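Local coordinates for protein MDM10 isoform 1 (Saccharomyces cerevisiae, PDB 7BTX) that is a component of the ERMES complex that tethers the endoplasmic reticulum to mitochondria and takes part in the late assembly steps of the outer-membrane TOM complex, at residues S140-R145 with I157-S162; L194-F199 with G207-H212. All coordinates share one frame; numbering follows the deposited sequence.

Contact 1. Residues S140-R145 with I157-S162; sequences SLYYGR and IIKRLS
Leu-141 and Ile-158 form an antiparallel hydrogen-bonded pair: Leu-141 N reaches Ile-158 O at 2.9 Å, and Ile-158 N returns the bond to Leu-141 O, also at 2.9 Å. Their side chains run side by side on the buried face, Leu-141 CD2 against Ile-158 CD1 at 3.8 Å. This is the tight, buried part of the contact; Phe-12 of helix 5-16 touches both side chains and Leu-9 touches Ile-158. The other face is looser and only partly buried at Tyr-142, Ile-157 and Lys-159. There the Tyr-142 ring slants across Ile-157, its CE2 3.6 Å from CG2 of the isoleucine. The chain of Lys-159 bends twice (chi2 and chi3 both -71°), and this curl carries its ammonium group across to the opposite strand. NZ donates to Ser-140 OG at 2.7 Å and to Tyr-142 OH at 3.3 Å, so one charged nitrogen bridges two hydroxyls. With a helix packed against one face and the other turned outward, the pair is the open end of a beta hairpin in the wall of a mitochondrial outer-membrane beta barrel.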
ATOM      1  N   SER D 140      13.082  25.483 -32.483  1.00 43.81           N
ATOM      2  CA  SER D 140      11.971  25.233 -31.581  1.00 43.81           C
ATOM      3  C   SER D 140      12.215  23.926 -30.853  1.00 43.81           C
ATOM      4  O   SER D 140      12.973  23.074 -31.312  1.00 43.81           O
ATOM      5  CB  SER D 140      10.630  25.180 -32.315  1.00 43.81           C
ATOM      6  OG  SER D 140      10.314  26.430 -32.897  1.00 43.81           O
ATOM      7  N   LEU D 141      11.570  23.783 -29.700  1.00 36.41           N
ATOM      8  CA  LEU D 141      11.603  22.548 -28.932  1.00 36.41           C
ATOM      9  C   LEU D 141      10.200  22.254 -28.450  1.00 36.41           C
ATOM     10  O   LEU D 141       9.526  23.142 -27.926  1.00 36.41           O
ATOM     11  CB  LEU D 141      12.575  22.636 -27.753  1.00 36.41           C
ATOM     12  CG  LEU D 141      12.778  21.388 -26.892  1.00 36.41           C
ATOM     13  CD1 LEU D 141      14.204  21.275 -26.517  1.00 36.41           C
ATOM     14  CD2 LEU D 141      11.980  21.458 -25.611  1.00 36.41           C
ATOM     15  N   TYR D 142       9.765  21.017 -28.630  1.00 34.53           N
ATOM     16  CA  TYR D 142       8.507  20.542 -28.088  1.00 34.53           C
ATOM     17  C   TYR D 142       8.782  19.354 -27.186  1.00 34.53           C
ATOM     18  O   TYR D 142       9.460  18.404 -27.573  1.00 34.53           O
ATOM     19  CB  TYR D 142       7.538  20.152 -29.200  1.00 34.53           C
ATOM     20  CG  TYR D 142       7.197  21.298 -30.111  1.00 34.53           C
ATOM     21  CD1 TYR D 142       7.928  21.533 -31.267  1.00 34.53           C
ATOM     22  CD2 TYR D 142       6.156  22.154 -29.808  1.00 34.53           C
ATOM     23  CE1 TYR D 142       7.626  22.585 -32.090  1.00 34.53           C
ATOM     24  CE2 TYR D 142       5.844  23.204 -30.630  1.00 34.53           C
ATOM     25  CZ  TYR D 142       6.582  23.414 -31.765  1.00 34.53           C
ATOM     26  OH  TYR D 142       6.268  24.467 -32.584  1.00 34.53           O
ATOM     27  N   TYR D 143       8.265  19.426 -25.968  1.00 33.07           N
ATOM     28  CA  TYR D 143       8.536  18.394 -24.980  1.00 33.07           C
ATOM     29  C   TYR D 143       7.261  18.153 -24.201  1.00 33.07           C
ATOM     30  O   TYR D 143       6.585  19.108 -23.823  1.00 33.07           O
ATOM     31  CB  TYR D 143       9.673  18.808 -24.051  1.00 33.07           C
ATOM     32  CG  TYR D 143       9.831  17.939 -22.827  1.00 33.07           C
ATOM     33  CD1 TYR D 143      10.456  16.703 -22.907  1.00 33.07           C
ATOM     34  CD2 TYR D 143       9.370  18.361 -21.589  1.00 33.07           C
ATOM     35  CE1 TYR D 143      10.602  15.911 -21.798  1.00 33.07           C
ATOM     36  CE2 TYR D 143       9.506  17.574 -20.480  1.00 33.07           C
ATOM     37  CZ  TYR D 143      10.126  16.355 -20.589  1.00 33.07           C
ATOM     38  OH  TYR D 143      10.266  15.581 -19.471  1.00 33.07           O
ATOM     39  N   GLY D 144       6.929  16.889 -23.973  1.00 30.65           N
ATOM     40  CA  GLY D 144       5.821  16.538 -23.119  1.00 30.65           C
ATOM     41  C   GLY D 144       6.124  15.231 -22.420  1.00 30.65           C
ATOM     42  O   GLY D 144       6.907  14.421 -22.898  1.00 30.65           O
ATOM     43  N   ARG D 145       5.489  15.038 -21.273  1.00 34.60           N
ATOM     44  CA  ARG D 145       5.744  13.841 -20.491  1.00 34.60           C
ATOM     45  C   ARG D 145       4.548  13.524 -19.610  1.00 34.60           C
ATOM     46  O   ARG D 145       4.036  14.403 -18.920  1.00 34.60           O
ATOM     47  CB  ARG D 145       6.989  14.015 -19.632  1.00 34.60           C
ATOM     48  CG  ARG D 145       7.286  12.846 -18.756  1.00 34.60           C
ATOM     49  CD  ARG D 145       8.384  13.179 -17.816  1.00 34.60           C
ATOM     50  NE  ARG D 145       9.654  12.633 -18.251  1.00 34.60           N
ATOM     51  CZ  ARG D 145      10.714  12.536 -17.466  1.00 34.60           C
ATOM     52  NH1 ARG D 145      10.643  12.943 -16.213  1.00 34.60           N
ATOM     53  NH2 ARG D 145      11.837  12.025 -17.932  1.00 34.60           N
ATOM     54  N   ILE D 157       7.288  24.116 -24.344  1.00 35.30           N
ATOM     55  CA  ILE D 157       7.519  24.574 -25.706  1.00 35.30           C
ATOM     56  C   ILE D 157       8.502  25.725 -25.635  1.00 35.30           C
ATOM     57  O   ILE D 157       8.303  26.661 -24.860  1.00 35.30           O
ATOM     58  CB  ILE D 157       6.214  25.016 -26.390  1.00 35.30           C
ATOM     59  CG1 ILE D 157       5.168  23.909 -26.330  1.00 35.30           C
ATOM     60  CG2 ILE D 157       6.466  25.413 -27.821  1.00 35.30           C
ATOM     61  CD1 ILE D 157       3.779  24.395 -26.575  1.00 35.30           C
ATOM     62  N   ILE D 158       9.565  25.654 -26.422  1.00 38.63           N
ATOM     63  CA  ILE D 158      10.537  26.732 -26.533  1.00 38.63           C
ATOM     64  C   ILE D 158      10.499  27.200 -27.976  1.00 38.63           C
ATOM     65  O   ILE D 158      10.505  26.378 -28.896  1.00 38.63           O
ATOM     66  CB  ILE D 158      11.950  26.289 -26.143  1.00 38.63           C
ATOM     67  CG1 ILE D 158      11.949  25.579 -24.800  1.00 38.63           C
ATOM     68  CG2 ILE D 158      12.873  27.471 -26.068  1.00 38.63           C
ATOM     69  CD1 ILE D 158      13.245  24.898 -24.515  1.00 38.63           C
ATOM     70  N   LYS D 159      10.438  28.508 -28.181  1.00 43.51           N
ATOM     71  CA  LYS D 159      10.479  29.107 -29.507  1.00 43.51           C
ATOM     72  C   LYS D 159      11.528  30.204 -29.488  1.00 43.51           C
ATOM     73  O   LYS D 159      11.386  31.175 -28.742  1.00 43.51           O
ATOM     74  CB  LYS D 159       9.123  29.697 -29.892  1.00 43.51           C
ATOM     75  CG  LYS D 159       7.936  28.763 -29.797  1.00 43.51           C
ATOM     76  CD  LYS D 159       7.982  27.716 -30.875  1.00 43.51           C
ATOM     77  CE  LYS D 159       7.693  28.318 -32.229  1.00 43.51           C
ATOM     78  NZ  LYS D 159       7.809  27.290 -33.292  1.00 43.51           N
ATOM     79  N   ARG D 160      12.574  30.068 -30.300  1.00 50.12           N
ATOM     80  CA  ARG D 160      13.530  31.166 -30.430  1.00 50.12           C
ATOM     81  C   ARG D 160      13.094  32.048 -31.596  1.00 50.12           C
ATOM     82  O   ARG D 160      13.343  31.767 -32.769  1.00 50.12           O
ATOM     83  CB  ARG D 160      14.952  30.663 -30.605  1.00 50.12           C
ATOM     84  CG  ARG D 160      15.936  31.809 -30.506  1.00 50.12           C
ATOM     85  CD  ARG D 160      17.353  31.360 -30.320  1.00 50.12           C
ATOM     86  NE  ARG D 160      18.254  32.502 -30.247  1.00 50.12           N
ATOM     87  CZ  ARG D 160      19.575  32.402 -30.188  1.00 50.12           C
ATOM     88  NH1 ARG D 160      20.326  33.490 -30.130  1.00 50.12           N
ATOM     89  NH2 ARG D 160      20.148  31.211 -30.198  1.00 50.12           N
ATOM     90  N   LEU D 161      12.440  33.153 -31.248  1.00 49.65           N
ATOM     91  CA  LEU D 161      11.715  33.984 -32.198  1.00 49.65           C
ATOM     92  C   LEU D 161      12.609  34.923 -32.997  1.00 49.65           C
ATOM     93  O   LEU D 161      12.173  35.478 -34.010  1.00 49.65           O
ATOM     94  CB  LEU D 161      10.664  34.797 -31.452  1.00 49.65           C
ATOM     95  CG  LEU D 161       9.692  33.969 -30.625  1.00 49.65           C
ATOM     96  CD1 LEU D 161       8.797  34.872 -29.818  1.00 49.65           C
ATOM     97  CD2 LEU D 161       8.873  33.093 -31.540  1.00 49.65           C
ATOM     98  N   SER D 162      13.851  35.098 -32.560  1.00 53.38           N
ATOM     99  CA  SER D 162      14.768  36.120 -33.050  1.00 53.38           C
ATOM    100  C   SER D 162      16.133  35.765 -32.470  1.00 53.38           C
ATOM    101  O   SER D 162      16.183  34.998 -31.501  1.00 53.38           O
ATOM    102  CB  SER D 162      14.273  37.506 -32.612  1.00 53.38           C
ATOM    103  OG  SER D 162      15.085  38.580 -33.037  1.00 53.38           O
TER

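Contact 2. Residues L194-F199 with G207-H212; sequences LQEWIF and GYRVLH
Trp-197 and Tyr-208 meet with the phenol leaning over one face of the indole: CE1 of Tyr-208 stands 3.3 Å above the plane of the Trp-197 ring, near the edge of the indole rather than over its middle. The two rings sit on successive antiparallel strands of the beta-barrel wall. The centroids of the Trp-197 five-membered ring and the Tyr-208 ring are 4.8 Å apart and the planes make 51°, an oblique pairing. At the far end of the phenol, Tyr-208 OH rests 3.5 Å from CG of Gln-195, whose amide plane is also turned well away from that of the ring. The second flat group is the guanidinium of Arg-209, with CD1 of Ile-198 3.6 Å above one face. These side chains dress opposite faces of the two strands, and the Arg-209 face is turned toward the N-terminal segment at Tyr-24. Glu-196 lies alongside Arg-209. Its CG is anti to the backbone N (chi1 -175°) and the extended chain beyond brings OE1 to 2.7 Å from Arg-209 NH2. The planes of carboxylate and guanidinium are 79° apart, so this salt bridge runs through a single close oxygen-nitrogen pair rather than a flat two-pronged one. Both residues are buried, and each charge probably offsets the other. A methionine in place of Arg-209 would probably leave the Glu-196 carboxylate buried without its countercharge and take the flat surface away from Ile-198 CD1. The same two residues also pair through their backbones, Glu-196 N donating to Arg-209 O at 3.0 Å and Arg-209 N to Glu-196 O at 2.9 Å. Nearer the connecting loop the pairing slackens to a weak bond, in which Ile-198 N stands 3.3 Å from Gly-207 O.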
ATOM      1  N   LEU D 194      20.136  40.287 -19.935  1.00 55.70           N
ATOM      2  CA  LEU D 194      19.277  39.152 -20.239  1.00 55.70           C
ATOM      3  C   LEU D 194      17.941  39.375 -19.527  1.00 55.70           C
ATOM      4  O   LEU D 194      17.584  38.660 -18.600  1.00 55.70           O
ATOM      5  CB  LEU D 194      19.924  37.813 -19.887  1.00 55.70           C
ATOM      6  CG  LEU D 194      19.420  36.579 -20.665  1.00 55.70           C
ATOM      7  CD1 LEU D 194      20.542  35.571 -20.839  1.00 55.70           C
ATOM      8  CD2 LEU D 194      18.213  35.876 -20.066  1.00 55.70           C
ATOM      9  N   GLN D 195      17.273  40.482 -19.853  1.00 51.18           N
ATOM     10  CA  GLN D 195      15.939  40.758 -19.325  1.00 51.18           C
ATOM     11  C   GLN D 195      14.964  39.633 -19.646  1.00 51.18           C
ATOM     12  O   GLN D 195      15.103  38.938 -20.652  1.00 51.18           O
ATOM     13  CB  GLN D 195      15.400  42.065 -19.899  1.00 51.18           C
ATOM     14  CG  GLN D 195      16.336  43.235 -19.792  1.00 51.18           C
ATOM     15  CD  GLN D 195      15.919  44.377 -20.679  1.00 51.18           C
ATOM     16  OE1 GLN D 195      15.096  44.210 -21.572  1.00 51.18           O
ATOM     17  NE2 GLN D 195      16.480  45.550 -20.435  1.00 51.18           N
ATOM     18  N   GLU D 196      13.968  39.463 -18.786  1.00 47.02           N
ATOM     19  CA  GLU D 196      13.057  38.336 -18.892  1.00 47.02           C
ATOM     20  C   GLU D 196      11.729  38.708 -18.263  1.00 47.02           C
ATOM     21  O   GLU D 196      11.705  39.290 -17.183  1.00 47.02           O
ATOM     22  CB  GLU D 196      13.633  37.106 -18.199  1.00 47.02           C
ATOM     23  CG  GLU D 196      12.805  35.864 -18.357  1.00 47.02           C
ATOM     24  CD  GLU D 196      13.528  34.631 -17.888  1.00 47.02           C
ATOM     25  OE1 GLU D 196      14.622  34.771 -17.305  1.00 47.02           O
ATOM     26  OE2 GLU D 196      13.006  33.521 -18.104  1.00 47.02           O
ATOM     27  N   TRP D 197      10.627  38.359 -18.932  1.00 45.84           N
ATOM     28  CA  TRP D 197       9.275  38.695 -18.475  1.00 45.84           C
ATOM     29  C   TRP D 197       8.514  37.401 -18.233  1.00 45.84           C
ATOM     30  O   TRP D 197       8.097  36.725 -19.170  1.00 45.84           O
ATOM     31  CB  TRP D 197       8.565  39.570 -19.479  1.00 45.84           C
ATOM     32  CG  TRP D 197       9.084  40.948 -19.527  1.00 45.84           C
ATOM     33  CD1 TRP D 197       8.609  42.024 -18.848  1.00 45.84           C
ATOM     34  CD2 TRP D 197      10.191  41.412 -20.298  1.00 45.84           C
ATOM     35  NE1 TRP D 197       9.353  43.135 -19.149  1.00 45.84           N
ATOM     36  CE2 TRP D 197      10.331  42.783 -20.039  1.00 45.84           C
ATOM     37  CE3 TRP D 197      11.079  40.799 -21.184  1.00 45.84           C
ATOM     38  CZ2 TRP D 197      11.320  43.551 -20.632  1.00 45.84           C
ATOM     39  CZ3 TRP D 197      12.058  41.563 -21.770  1.00 45.84           C
ATOM     40  CH2 TRP D 197      12.173  42.922 -21.493  1.00 45.84           C
ATOM     41  N   ILE D 198       8.324  37.061 -16.971  1.00 47.41           N
ATOM     42  CA  ILE D 198       7.681  35.807 -16.609  1.00 47.41           C
ATOM     43  C   ILE D 198       6.244  36.083 -16.200  1.00 47.41           C
ATOM     44  O   ILE D 198       5.982  36.936 -15.348  1.00 47.41           O
ATOM     45  CB  ILE D 198       8.452  35.111 -15.480  1.00 47.41           C
ATOM     46  CG1 ILE D 198       9.905  34.894 -15.882  1.00 47.41           C
ATOM     47  CG2 ILE D 198       7.806  33.793 -15.129  1.00 47.41           C
ATOM     48  CD1 ILE D 198      10.878  35.790 -15.182  1.00 47.41           C
ATOM     49  N   PHE D 199       5.308  35.369 -16.807  1.00 49.78           N
ATOM     50  CA  PHE D 199       3.925  35.347 -16.360  1.00 49.78           C
ATOM     51  C   PHE D 199       3.578  33.914 -16.009  1.00 49.78           C
ATOM     52  O   PHE D 199       3.963  32.991 -16.726  1.00 49.78           O
ATOM     53  CB  PHE D 199       2.975  35.875 -17.434  1.00 49.78           C
ATOM     54  CG  PHE D 199       1.524  35.720 -17.084  1.00 49.78           C
ATOM     55  CD1 PHE D 199       0.944  36.529 -16.125  1.00 49.78           C
ATOM     56  CD2 PHE D 199       0.741  34.766 -17.711  1.00 49.78           C
ATOM     57  CE1 PHE D 199      -0.388  36.389 -15.795  1.00 49.78           C
ATOM     58  CE2 PHE D 199      -0.593  34.625 -17.388  1.00 49.78           C
ATOM     59  CZ  PHE D 199      -1.156  35.438 -16.430  1.00 49.78           C
ATOM     60  N   GLY D 207       6.059  38.741 -13.481  1.00 48.60           N
ATOM     61  CA  GLY D 207       7.385  38.934 -12.940  1.00 48.60           C
ATOM     62  C   GLY D 207       8.326  39.532 -13.956  1.00 48.60           C
ATOM     63  O   GLY D 207       7.960  39.786 -15.103  1.00 48.60           O
ATOM     64  N   TYR D 208       9.558  39.746 -13.512  1.00 48.32           N
ATOM     65  CA  TYR D 208      10.570  40.393 -14.326  1.00 48.32           C
ATOM     66  C   TYR D 208      11.930  40.046 -13.749  1.00 48.32           C
ATOM     67  O   TYR D 208      12.084  39.980 -12.534  1.00 48.32           O
ATOM     68  CB  TYR D 208      10.370  41.912 -14.360  1.00 48.32           C
ATOM     69  CG  TYR D 208      11.410  42.660 -15.153  1.00 48.32           C
ATOM     70  CD1 TYR D 208      11.484  42.530 -16.524  1.00 48.32           C
ATOM     71  CD2 TYR D 208      12.314  43.502 -14.529  1.00 48.32           C
ATOM     72  CE1 TYR D 208      12.431  43.208 -17.254  1.00 48.32           C
ATOM     73  CE2 TYR D 208      13.267  44.185 -15.253  1.00 48.32           C
ATOM     74  CZ  TYR D 208      13.316  44.032 -16.615  1.00 48.32           C
ATOM     75  OH  TYR D 208      14.254  44.704 -17.352  1.00 48.32           O
ATOM     76  N   ARG D 209      12.900  39.799 -14.621  1.00 51.68           N
ATOM     77  CA  ARG D 209      14.275  39.578 -14.205  1.00 51.68           C
ATOM     78  C   ARG D 209      15.170  40.405 -15.101  1.00 51.68           C
ATOM     79  O   ARG D 209      14.797  40.733 -16.225  1.00 51.68           O
ATOM     80  CB  ARG D 209      14.711  38.114 -14.309  1.00 51.68           C
ATOM     81  CG  ARG D 209      14.021  37.135 -13.398  1.00 51.68           C
ATOM     82  CD  ARG D 209      14.664  35.775 -13.585  1.00 51.68           C
ATOM     83  NE  ARG D 209      13.766  34.672 -13.275  1.00 51.68           N
ATOM     84  CZ  ARG D 209      13.737  33.530 -13.951  1.00 51.68           C
ATOM     85  NH1 ARG D 209      12.890  32.573 -13.607  1.00 51.68           N
ATOM     86  NH2 ARG D 209      14.550  33.352 -14.978  1.00 51.68           N
ATOM     87  N   VAL D 210      16.357  40.727 -14.603  1.00 51.46           N
ATOM     88  CA  VAL D 210      17.361  41.430 -15.390  1.00 51.46           C
ATOM     89  C   VAL D 210      18.712  41.092 -14.783  1.00 51.46           C
ATOM     90  O   VAL D 210      18.814  40.852 -13.579  1.00 51.46           O
ATOM     91  CB  VAL D 210      17.083  42.950 -15.439  1.00 51.46           C
ATOM     92  CG1 VAL D 210      17.144  43.586 -14.063  1.00 51.46           C
ATOM     93  CG2 VAL D 210      18.005  43.665 -16.422  1.00 51.46           C
ATOM     94  N   LEU D 211      19.739  40.981 -15.612  1.00 56.76           N
ATOM     95  CA  LEU D 211      21.094  40.735 -15.148  1.00 56.76           C
ATOM     96  C   LEU D 211      22.036  41.559 -16.007  1.00 56.76           C
ATOM     97  O   LEU D 211      22.405  41.141 -17.107  1.00 56.76           O
ATOM     98  CB  LEU D 211      21.427  39.246 -15.208  1.00 56.76           C
ATOM     99  CG  LEU D 211      22.717  38.733 -14.566  1.00 56.76           C
ATOM    100  CD1 LEU D 211      22.459  37.398 -13.933  1.00 56.76           C
ATOM    101  CD2 LEU D 211      23.824  38.573 -15.587  1.00 56.76           C
ATOM    102  N   HIS D 212      22.415  42.728 -15.510  1.00 61.56           N
ATOM    103  CA  HIS D 212      23.219  43.675 -16.273  1.00 61.56           C
ATOM    104  C   HIS D 212      24.688  43.364 -16.028  1.00 61.56           C
ATOM    105  O   HIS D 212      25.248  43.700 -14.988  1.00 61.56           O
ATOM    106  CB  HIS D 212      22.878  45.108 -15.894  1.00 61.56           C
ATOM    107  CG  HIS D 212      23.431  46.123 -16.842  1.00 61.56           C
ATOM    108  ND1 HIS D 212      22.629  46.883 -17.664  1.00 61.56           N
ATOM    109  CD2 HIS D 212      24.703  46.506 -17.099  1.00 61.56           C
ATOM    110  CE1 HIS D 212      23.384  47.689 -18.388  1.00 61.56           C
ATOM    111  NE2 HIS D 212      24.647  47.480 -18.064  1.00 61.56           N
TER

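After helix 5-16, which packs against the inner face at contact 1, and the strands 44-48, 55-62 and 68-76, the chain reaches strand 140-147 and turns back along strand 152-162. Contact 1 closes the 11 residues that make up the rest of this hairpin, seven of them in strand. Strands 165-174 and 179-189 then continue the antiparallel run to 194-199, where contact 2 opens and closes a seven-residue loop free of helix and strand. The two follow in series, neither nesting nor crossing, with centres about 19 Å apart and nearest atoms about 10 Å apart. Contact 1 lies within one run of strands, whereas contact 2 ties the edge of that run to strand 209-211, from which the wall continues into strand 230-240.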